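Nsp15 (Middle East respiratory syndrome-related coronavirus, PDB 5YVD) is a coronavirus endoribonuclease that cleaves RNA, probably at uridylates as its EndoU family relatives do, and assembles from six copies of the chain. Local coordinates at residues S198-L203 and G250-Q255; S204-D209 and D216-K221; A6-V9 and F15-V18; T96-I99 and T105-D108; K304-G309 and K313-P318. All coordinates share one frame; numbering follows the deposited sequence.

Interaction 1 of 5, residues S198-L203 and G250-Q255; sequences SDFLPL and GLYKRQ. Unlike the reference sequence in segment 250-255: Arg-254 (reference Lys).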
# COMPACT_ATOMS: atom_id res chain seq x y z
N SER A 198 -7.38 13.51 30.54
CA SER A 198 -7.71 14.76 29.88
C SER A 198 -9.09 15.24 30.32
O SER A 198 -9.26 16.42 30.62
CB SER A 198 -7.64 14.59 28.36
OG SER A 198 -8.79 13.92 27.88
N ASP A 199 -10.06 14.33 30.38
CA ASP A 199 -11.41 14.66 30.85
C ASP A 199 -11.74 13.94 32.18
O ASP A 199 -12.19 12.78 32.16
CB ASP A 199 -12.44 14.31 29.76
CG ASP A 199 -13.86 14.34 30.28
OD1 ASP A 199 -14.36 15.41 30.65
OD2 ASP A 199 -14.48 13.26 30.35
N PHE A 200 -11.51 14.62 33.31
CA PHE A 200 -11.72 14.03 34.64
C PHE A 200 -12.39 15.03 35.60
O PHE A 200 -11.86 16.11 35.88
CB PHE A 200 -10.39 13.55 35.28
CG PHE A 200 -10.58 12.71 36.53
CD1 PHE A 200 -10.44 11.34 36.50
CD2 PHE A 200 -10.93 13.30 37.74
CE1 PHE A 200 -10.63 10.57 37.63
CE2 PHE A 200 -11.14 12.53 38.87
CZ PHE A 200 -11.00 11.16 38.81
N LEU A 201 -13.55 14.64 36.13
CA LEU A 201 -14.27 15.49 37.06
C LEU A 201 -14.62 14.69 38.29
O LEU A 201 -15.14 13.60 38.18
CB LEU A 201 -15.54 16.06 36.44
CG LEU A 201 -15.43 17.53 35.98
CD1 LEU A 201 -14.51 17.68 34.76
CD2 LEU A 201 -16.82 18.11 35.71
N PRO A 202 -14.34 15.26 39.48
CA PRO A 202 -14.62 14.55 40.71
C PRO A 202 -16.12 14.36 40.87
O PRO A 202 -16.89 15.12 40.31
CB PRO A 202 -14.05 15.46 41.80
CG PRO A 202 -14.08 16.81 41.21
CD PRO A 202 -13.81 16.62 39.74
N LEU A 203 -16.50 13.34 41.62
CA LEU A 203 -17.88 12.92 41.68
C LEU A 203 -18.42 12.88 43.10
O LEU A 203 -19.59 12.59 43.29
CB LEU A 203 -18.01 11.54 41.05
CG LEU A 203 -17.87 11.44 39.53
CD1 LEU A 203 -17.68 9.99 39.11
CD2 LEU A 203 -19.06 12.08 38.83
N GLY A 250 -5.89 8.67 41.33
CA GLY A 250 -4.51 8.82 41.78
C GLY A 250 -3.52 9.04 40.64
O GLY A 250 -2.58 9.83 40.75
N LEU A 251 -3.74 8.33 39.53
CA LEU A 251 -2.95 8.53 38.33
C LEU A 251 -3.19 9.90 37.73
O LEU A 251 -2.23 10.57 37.31
CB LEU A 251 -3.25 7.43 37.28
CG LEU A 251 -2.68 7.63 35.88
CD1 LEU A 251 -1.18 7.76 35.95
CD2 LEU A 251 -3.03 6.51 34.93
N TYR A 252 -4.45 10.32 37.63
CA TYR A 252 -4.76 11.66 37.13
C TYR A 252 -4.08 12.73 37.99
O TYR A 252 -3.38 13.62 37.46
CB TYR A 252 -6.26 11.89 37.14
CG TYR A 252 -6.69 13.31 36.92
CD1 TYR A 252 -7.21 14.05 37.96
CD2 TYR A 252 -6.60 13.90 35.68
CE1 TYR A 252 -7.62 15.35 37.76
CE2 TYR A 252 -7.02 15.20 35.47
CZ TYR A 252 -7.52 15.92 36.52
OH TYR A 252 -7.93 17.21 36.34
N LYS A 253 -4.29 12.63 39.30
CA LYS A 253 -3.77 13.66 40.20
C LYS A 253 -2.30 13.79 39.97
O LYS A 253 -1.75 14.88 39.91
CB LYS A 253 -4.02 13.28 41.66
CG LYS A 253 -3.39 14.25 42.64
CD LYS A 253 -3.84 13.97 44.05
CE LYS A 253 -3.11 14.88 45.04
NZ LYS A 253 -1.66 14.57 45.07
N ARG A 254 -1.68 12.63 39.83
CA ARG A 254 -0.26 12.56 39.71
C ARG A 254 0.22 13.22 38.44
O ARG A 254 1.08 14.09 38.49
CB ARG A 254 0.17 11.11 39.72
CG ARG A 254 1.64 10.92 39.41
CD ARG A 254 2.49 11.50 40.51
NE ARG A 254 3.84 11.76 40.06
CZ ARG A 254 4.79 12.29 40.82
NH1 ARG A 254 4.56 12.62 42.09
NH2 ARG A 254 5.98 12.50 40.29
N GLN A 255 -0.33 12.81 37.31
CA GLN A 255 0.23 13.18 36.02
C GLN A 255 -0.02 14.65 35.65
O GLN A 255 0.74 15.24 34.87
CB GLN A 255 -0.29 12.25 34.92
CG GLN A 255 -1.66 12.59 34.42
CD GLN A 255 -1.62 13.63 33.35
OE1 GLN A 255 -0.67 13.70 32.60
NE2 GLN A 255 -2.66 14.45 33.26
O HOH W 1 -9.18 17.14 33.24
O HOH W 2 -10.25 17.26 37.70

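Interaction 2 of 5, residues S204-D209 and D216-K221; sequences SDMEKD and DVFIKK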
# COMPACT_ATOMS: atom_id res chain seq x y z
N SER A 204 -17.59 13.18 44.10
CA SER A 204 -17.98 13.13 45.50
C SER A 204 -17.07 14.04 46.32
O SER A 204 -16.05 14.51 45.84
CB SER A 204 -17.85 11.70 46.01
OG SER A 204 -16.48 11.40 46.26
N ASP A 205 -17.41 14.27 47.58
CA ASP A 205 -16.59 15.11 48.44
C ASP A 205 -15.22 14.51 48.70
O ASP A 205 -14.20 15.20 48.71
CB ASP A 205 -17.31 15.36 49.76
CG ASP A 205 -18.30 16.48 49.67
OD1 ASP A 205 -18.09 17.40 48.84
OD2 ASP A 205 -19.28 16.43 50.44
N MET A 206 -15.20 13.21 48.92
CA MET A 206 -13.95 12.50 49.08
C MET A 206 -13.06 12.69 47.85
O MET A 206 -11.88 13.02 47.98
CB MET A 206 -14.20 11.02 49.35
CG MET A 206 -13.02 10.30 49.96
SD MET A 206 -13.18 8.51 49.78
CE MET A 206 -14.14 8.13 51.24
N GLU A 207 -13.61 12.53 46.65
CA GLU A 207 -12.80 12.70 45.43
C GLU A 207 -12.20 14.12 45.35
O GLU A 207 -11.05 14.27 44.98
CB GLU A 207 -13.59 12.33 44.16
CG GLU A 207 -13.94 10.84 44.11
CD GLU A 207 -14.03 10.23 42.70
OE1 GLU A 207 -14.65 10.85 41.79
OE2 GLU A 207 -13.50 9.10 42.53
N LYS A 208 -12.97 15.13 45.75
CA LYS A 208 -12.49 16.52 45.70
C LYS A 208 -11.34 16.76 46.66
O LYS A 208 -10.33 17.40 46.30
CB LYS A 208 -13.61 17.51 46.03
CG LYS A 208 -14.70 17.60 44.96
CD LYS A 208 -15.74 18.66 45.35
CE LYS A 208 -17.11 18.37 44.76
NZ LYS A 208 -17.36 19.27 43.61
N ASP A 209 -11.50 16.26 47.89
CA ASP A 209 -10.46 16.43 48.87
C ASP A 209 -9.21 15.73 48.34
O ASP A 209 -8.10 16.26 48.41
CB ASP A 209 -10.89 15.86 50.23
CG ASP A 209 -11.93 16.73 50.96
OD1 ASP A 209 -12.22 17.88 50.53
OD2 ASP A 209 -12.45 16.27 51.99
N ASP A 216 -1.03 13.23 53.77
CA ASP A 216 -1.13 12.91 55.20
C ASP A 216 -2.45 13.42 55.84
O ASP A 216 -3.04 12.74 56.69
CB ASP A 216 0.09 13.45 55.96
CG ASP A 216 0.21 12.86 57.34
OD1 ASP A 216 0.44 11.64 57.46
OD2 ASP A 216 0.06 13.63 58.32
N VAL A 217 -2.92 14.59 55.38
CA VAL A 217 -4.17 15.19 55.87
C VAL A 217 -5.42 14.39 55.43
O VAL A 217 -6.43 14.34 56.13
CB VAL A 217 -4.27 16.66 55.37
CG1 VAL A 217 -5.62 17.28 55.70
CG2 VAL A 217 -3.15 17.50 55.96
N PHE A 218 -5.33 13.78 54.26
CA PHE A 218 -6.45 13.05 53.68
C PHE A 218 -6.54 11.66 54.33
O PHE A 218 -7.62 11.24 54.79
CB PHE A 218 -6.27 12.97 52.15
CG PHE A 218 -7.38 12.22 51.44
CD1 PHE A 218 -8.44 12.91 50.88
CD2 PHE A 218 -7.32 10.85 51.30
CE1 PHE A 218 -9.46 12.24 50.23
CE2 PHE A 218 -8.33 10.16 50.66
CZ PHE A 218 -9.41 10.86 50.12
N ILE A 219 -5.42 10.94 54.35
CA ILE A 219 -5.37 9.63 54.98
C ILE A 219 -6.02 9.70 56.37
O ILE A 219 -6.84 8.83 56.72
CB ILE A 219 -3.91 9.08 55.07
CG1 ILE A 219 -3.44 8.64 53.68
CG2 ILE A 219 -3.83 7.88 56.01
CD1 ILE A 219 -1.98 8.24 53.61
N LYS A 220 -5.67 10.73 57.13
CA LYS A 220 -6.16 10.88 58.49
C LYS A 220 -7.61 11.35 58.57
O LYS A 220 -8.36 10.91 59.43
CB LYS A 220 -5.24 11.79 59.31
CG LYS A 220 -3.88 11.16 59.56
CD LYS A 220 -2.86 12.18 60.05
CE LYS A 220 -1.53 11.51 60.35
NZ LYS A 220 -0.47 12.47 60.79
N LYS A 221 -8.02 12.24 57.67
CA LYS A 221 -9.42 12.65 57.61
C LYS A 221 -10.41 11.49 57.41
O LYS A 221 -11.52 11.51 57.95
CB LYS A 221 -9.64 13.65 56.51
CG LYS A 221 -11.10 13.96 56.22
CD LYS A 221 -11.27 15.34 55.62
CE LYS A 221 -12.71 15.55 55.19
NZ LYS A 221 -12.93 16.92 54.65

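Interaction 3 of 5, residues A6-V9 and F15-V18; sequences AFNV and FIGV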
# COMPACT_ATOMS: atom_id res chain seq x y z
N ALA A 6 -20.93 9.33 0.05
CA ALA A 6 -20.14 10.56 0.05
C ALA A 6 -21.03 11.79 0.03
O ALA A 6 -20.72 12.80 0.64
CB ALA A 6 -19.21 10.58 -1.14
N PHE A 7 -22.15 11.71 -0.68
CA PHE A 7 -23.02 12.86 -0.83
C PHE A 7 -23.74 13.15 0.48
O PHE A 7 -23.76 14.28 0.94
CB PHE A 7 -24.01 12.60 -1.96
CG PHE A 7 -24.98 13.74 -2.22
CD1 PHE A 7 -24.67 14.73 -3.14
CD2 PHE A 7 -26.21 13.78 -1.55
CE1 PHE A 7 -25.57 15.77 -3.38
CE2 PHE A 7 -27.10 14.80 -1.79
CZ PHE A 7 -26.78 15.80 -2.70
N ASN A 8 -24.29 12.11 1.09
CA ASN A 8 -24.91 12.25 2.41
C ASN A 8 -23.91 12.83 3.44
O ASN A 8 -24.24 13.77 4.18
CB ASN A 8 -25.45 10.89 2.89
CG ASN A 8 -26.74 10.49 2.22
OD1 ASN A 8 -27.78 10.43 2.85
ND2 ASN A 8 -26.67 10.18 0.93
N VAL A 9 -22.70 12.29 3.48
CA VAL A 9 -21.71 12.73 4.47
C VAL A 9 -21.40 14.22 4.32
O VAL A 9 -21.25 14.93 5.33
CB VAL A 9 -20.42 11.92 4.39
CG1 VAL A 9 -19.26 12.64 5.08
CG2 VAL A 9 -20.64 10.56 5.03
N PHE A 15 -24.95 9.49 7.03
CA PHE A 15 -25.88 8.85 6.13
C PHE A 15 -27.34 8.92 6.59
O PHE A 15 -27.70 8.39 7.65
CB PHE A 15 -25.48 7.39 5.91
CG PHE A 15 -26.32 6.73 4.91
CD1 PHE A 15 -26.20 7.07 3.57
CD2 PHE A 15 -27.27 5.80 5.30
CE1 PHE A 15 -27.01 6.45 2.61
CE2 PHE A 15 -28.08 5.20 4.36
CZ PHE A 15 -27.95 5.52 3.01
N ILE A 16 -28.21 9.54 5.81
CA ILE A 16 -29.64 9.52 6.14
C ILE A 16 -30.54 9.06 4.98
O ILE A 16 -31.75 9.23 5.06
CB ILE A 16 -30.13 10.88 6.67
CG1 ILE A 16 -30.07 11.96 5.58
CG2 ILE A 16 -29.31 11.32 7.88
CD1 ILE A 16 -30.94 13.16 5.87
N GLY A 17 -29.96 8.51 3.92
CA GLY A 17 -30.75 7.97 2.78
C GLY A 17 -31.18 8.98 1.72
O GLY A 17 -31.94 8.64 0.83
N VAL A 18 -30.69 10.21 1.79
CA VAL A 18 -30.98 11.20 0.77
C VAL A 18 -30.31 10.83 -0.55
O VAL A 18 -29.28 10.19 -0.55
CB VAL A 18 -30.52 12.59 1.24
CG1 VAL A 18 -30.06 13.47 0.10
CG2 VAL A 18 -31.64 13.26 2.02

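Interaction 4 of 5, residues T96-I99 and T105-D108; sequences TATI and TDID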
# COMPACT_ATOMS: atom_id res chain seq x y z
N THR A 96 -16.94 -6.59 14.11
CA THR A 96 -16.41 -6.69 12.75
C THR A 96 -17.46 -7.03 11.70
O THR A 96 -17.31 -6.67 10.54
CB THR A 96 -15.42 -7.84 12.68
OG1 THR A 96 -15.99 -8.97 13.35
CG2 THR A 96 -14.09 -7.46 13.32
N ALA A 97 -18.48 -7.80 12.08
CA ALA A 97 -19.60 -8.05 11.19
C ALA A 97 -20.73 -7.12 11.57
O ALA A 97 -20.71 -6.51 12.62
CB ALA A 97 -20.05 -9.50 11.26
N THR A 98 -21.74 -7.07 10.71
CA THR A 98 -22.86 -6.18 10.87
C THR A 98 -24.17 -6.90 10.45
O THR A 98 -24.14 -7.99 9.86
CB THR A 98 -22.58 -4.93 10.03
OG1 THR A 98 -23.19 -3.79 10.63
CG2 THR A 98 -23.09 -5.10 8.64
N ILE A 99 -25.32 -6.33 10.81
CA ILE A 99 -26.63 -6.90 10.46
C ILE A 99 -27.59 -5.82 9.98
O ILE A 99 -27.94 -4.90 10.73
CB ILE A 99 -27.27 -7.64 11.64
CG1 ILE A 99 -26.43 -8.86 12.04
CG2 ILE A 99 -28.68 -8.09 11.27
CD1 ILE A 99 -26.76 -9.41 13.40
N THR A 105 -20.77 -6.47 4.64
CA THR A 105 -20.44 -7.00 5.97
C THR A 105 -21.60 -7.65 6.75
O THR A 105 -21.35 -8.22 7.84
CB THR A 105 -19.88 -5.89 6.85
OG1 THR A 105 -20.80 -4.78 6.84
CG2 THR A 105 -18.51 -5.47 6.36
N ASP A 106 -22.82 -7.54 6.21
CA ASP A 106 -24.03 -8.18 6.77
C ASP A 106 -23.91 -9.68 6.78
O ASP A 106 -23.66 -10.30 5.75
CB ASP A 106 -25.29 -7.85 5.96
CG ASP A 106 -25.77 -6.42 6.16
OD1 ASP A 106 -25.29 -5.72 7.09
OD2 ASP A 106 -26.65 -5.99 5.36
N ILE A 107 -24.08 -10.26 7.95
CA ILE A 107 -24.27 -11.70 8.06
C ILE A 107 -25.74 -11.96 8.31
O ILE A 107 -26.47 -11.08 8.74
CB ILE A 107 -23.43 -12.28 9.19
CG1 ILE A 107 -23.92 -11.76 10.55
CG2 ILE A 107 -21.97 -11.96 8.94
CD1 ILE A 107 -23.03 -12.18 11.70
N ASP A 108 -26.19 -13.18 8.06
CA ASP A 108 -27.58 -13.52 8.31
C ASP A 108 -27.85 -13.44 9.81
O ASP A 108 -27.05 -13.89 10.63
CB ASP A 108 -27.91 -14.93 7.78
CG ASP A 108 -29.41 -15.17 7.64
OD1 ASP A 108 -30.09 -14.33 7.01
OD2 ASP A 108 -29.91 -16.20 8.14

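Interaction 5 of 5, residues K304-G309 and K313-P318; sequences KSQDLG and KVVKVP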
# COMPACT_ATOMS: atom_id res chain seq x y z
N LYS A 304 -12.38 -1.49 53.17
CA LYS A 304 -12.82 -1.52 54.54
C LYS A 304 -13.71 -2.71 54.80
O LYS A 304 -14.09 -2.95 55.94
CB LYS A 304 -13.52 -0.22 54.90
CG LYS A 304 -12.57 0.96 55.01
CD LYS A 304 -13.26 2.17 55.62
CE LYS A 304 -12.26 3.24 56.06
NZ LYS A 304 -12.97 4.50 56.41
N SER A 305 -14.05 -3.46 53.76
CA SER A 305 -14.83 -4.70 53.88
C SER A 305 -13.96 -5.92 54.10
O SER A 305 -14.47 -7.02 54.25
CB SER A 305 -15.64 -4.95 52.60
OG SER A 305 -16.44 -3.83 52.29
N GLN A 306 -12.65 -5.75 54.12
CA GLN A 306 -11.75 -6.88 53.97
C GLN A 306 -10.98 -7.20 55.24
O GLN A 306 -10.68 -6.32 56.05
CB GLN A 306 -10.77 -6.63 52.82
CG GLN A 306 -10.76 -7.74 51.78
CD GLN A 306 -12.04 -7.77 50.96
OE1 GLN A 306 -12.58 -6.72 50.61
NE2 GLN A 306 -12.52 -8.98 50.65
N ASP A 307 -10.63 -8.48 55.38
CA ASP A 307 -9.86 -8.96 56.52
C ASP A 307 -8.34 -8.68 56.37
O ASP A 307 -7.64 -9.27 55.53
CB ASP A 307 -10.13 -10.45 56.77
CG ASP A 307 -9.72 -10.89 58.15
OD1 ASP A 307 -10.58 -10.85 59.05
OD2 ASP A 307 -8.53 -11.22 58.35
N LEU A 308 -7.86 -7.79 57.23
CA LEU A 308 -6.46 -7.38 57.22
C LEU A 308 -5.59 -8.45 57.88
O LEU A 308 -4.36 -8.33 57.91
CB LEU A 308 -6.32 -6.01 57.91
CG LEU A 308 -7.20 -4.87 57.37
CD1 LEU A 308 -6.99 -3.59 58.16
CD2 LEU A 308 -6.93 -4.64 55.88
N GLY A 309 -6.25 -9.49 58.40
CA GLY A 309 -5.58 -10.65 58.96
C GLY A 309 -4.85 -11.46 57.92
O GLY A 309 -3.68 -11.77 58.10
N LYS A 313 -4.89 -13.07 49.36
CA LYS A 313 -6.30 -13.31 49.08
C LYS A 313 -6.68 -12.73 47.71
O LYS A 313 -6.44 -11.56 47.44
CB LYS A 313 -7.10 -12.61 50.19
CG LYS A 313 -8.55 -12.32 49.87
CD LYS A 313 -9.53 -13.31 50.46
CE LYS A 313 -10.91 -13.05 49.89
NZ LYS A 313 -11.93 -13.99 50.42
N VAL A 314 -7.27 -13.57 46.85
CA VAL A 314 -8.01 -13.14 45.67
C VAL A 314 -9.40 -12.66 46.11
O VAL A 314 -10.20 -13.45 46.60
CB VAL A 314 -8.22 -14.28 44.64
CG1 VAL A 314 -8.97 -13.76 43.42
CG2 VAL A 314 -6.90 -14.93 44.23
N VAL A 315 -9.67 -11.36 45.92
CA VAL A 315 -10.95 -10.75 46.27
C VAL A 315 -11.77 -10.59 45.01
O VAL A 315 -11.27 -10.06 44.01
CB VAL A 315 -10.76 -9.32 46.84
CG1 VAL A 315 -12.11 -8.64 47.12
CG2 VAL A 315 -9.87 -9.36 48.08
N LYS A 316 -13.04 -10.97 45.08
CA LYS A 316 -13.92 -11.02 43.92
C LYS A 316 -14.94 -9.91 44.04
O LYS A 316 -15.68 -9.89 45.00
CB LYS A 316 -14.62 -12.37 43.88
CG LYS A 316 -13.70 -13.50 43.43
CD LYS A 316 -14.36 -14.87 43.55
CE LYS A 316 -13.33 -15.99 43.48
NZ LYS A 316 -13.14 -16.49 42.08
N VAL A 317 -15.00 -9.00 43.07
CA VAL A 317 -15.95 -7.88 43.16
C VAL A 317 -16.83 -7.79 41.92
O VAL A 317 -16.30 -7.84 40.80
CB VAL A 317 -15.27 -6.52 43.37
CG1 VAL A 317 -16.31 -5.44 43.63
CG2 VAL A 317 -14.26 -6.56 44.51
N PRO A 318 -18.16 -7.64 42.10
CA PRO A 318 -19.04 -7.39 40.97
C PRO A 318 -18.95 -5.93 40.53
O PRO A 318 -19.27 -5.03 41.30
CB PRO A 318 -20.43 -7.73 41.53
CG PRO A 318 -20.33 -7.43 42.97
CD PRO A 318 -18.91 -7.71 43.37

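Interaction 1 of 5, residues S198-L203 and G250-Q255
Phe-200 and Tyr-252 both set CG anti to the backbone N, with chi1 -169° and 168°. The two rings are thereby sent into the space between loop and helix, where they form an offset stack. Their planes are only 14° apart and their centroids lie 4.7 Å from each other. The overlap is shifted so far that Phe-200 CB sits over the centre of the Tyr-252 ring, 3.7 Å from its centroid, a CH-pi contact on the face. On the other partner, Tyr-252 CD1 lies over a face of the Phe-200 ring, 3.8 Å from Phe-200 CD2. The stack fastens the loop that leads into helix 205-212 to helix 248-255, inside the EndoU-family nuclease region. Phe-200 also packs on Leu-248 and Ile-249 of that same helix. The polar end of Tyr-252 is joined to the loop through water. One water donates to Phe-200 O at 2.7 Å and is hydrogen-bonded to Tyr-252 OH at 2.7 Å. A second water donates to Ser-198 O at 2.7 Å, and its bonds to Phe-200 N and Tyr-252 OH are weak.

Interaction 2 of 5, residues S204-D209 and D216-K221
Met-206 and Asp-209 on helix 205-209 face Phe-218 and Lys-221 on helix 216-221, the two axes running nearly antiparallel at 156° with a closest approach of 11.2 Å. Phe-218 reaches from one helix to the other. Its CG is anti to the backbone N (chi1 -180°), which carries the ring across. The ring is met mainly along its rim. Met-206 O lies at the edge, 3.4 Å from Phe-218 CE1. Met-206 CG touches Phe-218 CZ at 3.7 Å, the two side chains crossing at about a right angle. Asp-209 CB is also at the edge, in the ring plane, 3.9 Å from Phe-218 CD1. Beside the ring the charges pair. The extended Lys-221 brings NZ to Asp-209 OD2 at 2.8 Å, a salt bridge on the syn side of the oxygen, 29° out of the carboxylate plane. The same OD2 accepts from Tyr-222 OH, which should help fix the carboxylate. Ser-204 is the N-cap of the first helix: its OG accepts from Glu-207 N at 3.1 Å and also bonds to Asp-297. Met-206 and Phe-218 both reach Leu-296 of helix 296-304. The whole is a helical hairpin, two short antiparallel helices joined by a tight turn, within the EndoU-family region.

Interaction 3 of 5, residues A6-V9 and F15-V18
Asn-8 OD1 points into a turn of backbone N-H groups at residues 16-18. Ile-16 N donates to Asn-8 OD1 at 3.1 Å with an N-H...O angle of 154°, the donor tilted from the carbonyl plane. Val-18 N also donates to this oxygen, but that bond is bent and weak. Gly-17 N lies 3.1 Å from Asn-8 OD1 as well, so the oxygen sits in a shell of three backbone nitrogens. The other end of the amide works in the opposite sense. Asn-8 ND2 donates to Val-18 O at 3.0 Å, with an angle of 155°, and it also donates to Asn-4 O one helical turn back. Val-18 O in turn accepts from Asn-4 ND2. The amide plane is therefore held at both ends. Asn-8 CG is anti to the carbonyl carbon (chi1 -76°), which aims the amide from helix 2-12 at the loop. Beside it, Phe-15 CD1 touches Asn-8 CG at 3.7 Å, and Gly-17 N lies over the centre of the Phe-15 ring. Gly-17 has a positive phi, which lets the chain turn around the oxygen. On the flank, Val-18 CG1 meets the edge of the Phe-7 ring, 3.8 Å from CE2. Neighbouring Val-9 packs on Met-265 of a second subunit, as suits the N-terminal oligomerisation region. A neutral amide, acceptor and donor at once, thus probably steadies the turn at residues 16-18 without a charge pair.

Interaction 4 of 5, residues T96-I99 and T105-D108
Thr-105 begins the contact with its backbone: Thr-105 O accepts from Thr-98 N at 3.1 Å, the donor lying well above the carbonyl plane. The hydroxyl of Thr-105 bonds weakly to Cys-102 O in the intervening loop. Asp-106 follows as the partner of Thr-98 in a single beta bridge, with the two CA atoms 4.7 Å apart. Asp-106 CA also approaches Thr-98 O at 3.1 Å in a CA-H...O contact. Its carboxylate turns back into the loop. CG is anti to the carbonyl carbon (chi1 -73°), and OD1 accepts from Val-101 N and Cys-102 N. Asp-106 thereby helps hold the residues between the two segments in shape. Ile-107 closes the bridge, its N donating to Thr-98 O at 3.0 Å. This bond is the straighter one at the acceptor, with a C=O...N angle of 168°. Ile-107 then spreads over the apolar side. Its CG2 touches Ala-97 CB at 3.9 Å, and its CG1 lies 4.1 Å from Ile-99 CG1. Ala-97, Ile-99 and Ile-107 all pack on Ile-79 of strand 79-80, so this side of the bridge is pressed against that strand. Thr-98 N and O reach the residues before and after Asp-106. This is the hydrogen-bond pattern of an isolated parallel beta bridge, and here it closes a loop in the Nsp15 middle domain, ahead of strand 115-118.

Interaction 5 of 5, residues K304-G309 and K313-P318
Gln-306 and Val-315 meet where the loop leaving helix 296-304 folds back beside strand 312-319, which pairs antiparallel with strand 322-331 in the EndoU-family region. The close part is small. The bent side chain of Gln-306 lays its terminal amide against both methyls of Val-315, the two side chains coming from opposite directions. Gln-306 CD is 3.9 Å from Val-315 CG1 and 3.9 Å from Val-315 CG2. The aliphatic stem adds a longer touch, Gln-306 CG to Val-315 CG2 at 4.1 Å. With CG1 anti to the backbone N (chi1 177°) and CG2 beside it, Val-315 turns both methyls to the same face of the amide. Gln-306 also rests on Leu-328 of strand 322-331. Val-315 is buried, and its backbone bonds to Phe-326 of that strand. No hydrogen bond joins the two segments, so this contact is van der Waals in nature. The other side is loose. Lys-313 is exposed and only its aliphatic chain comes near the end of Gln-306, at the limit of contact. Lys-316 points away from the loop and pairs with Glu-325 instead. The loop is tied to its own helix, Ser-305 OG bonding to Met-301 O. Past Gln-306 the chain turns at Asp-307, which is exposed, and Gly-309 N makes a weak, bent bond to Asp-307 OD2 at 2.9 Å.

Interactions 1, 2 and 5 belong to the EndoU-family region, interaction 3 to the N-terminal oligomerisation region and interaction 4 to the middle domain. Interaction 2 is nested in the loop closed by interaction 1, and the two touch where Pro-202 packs on Glu-207 and Lys-208. Helix 296-304 links interactions 2 and 5: it packs on the first and leads into the second. Interaction 3 is a surface contact, while the other four are partly buried. Ring stacking with water dominates interaction 1, and a phenylalanine ring between helices, with a salt bridge, interaction 2. In interaction 3 one side-chain amide grips the backbone, while interaction 4 joins backbone to backbone, and interaction 5 lacks polar bonds between its segments.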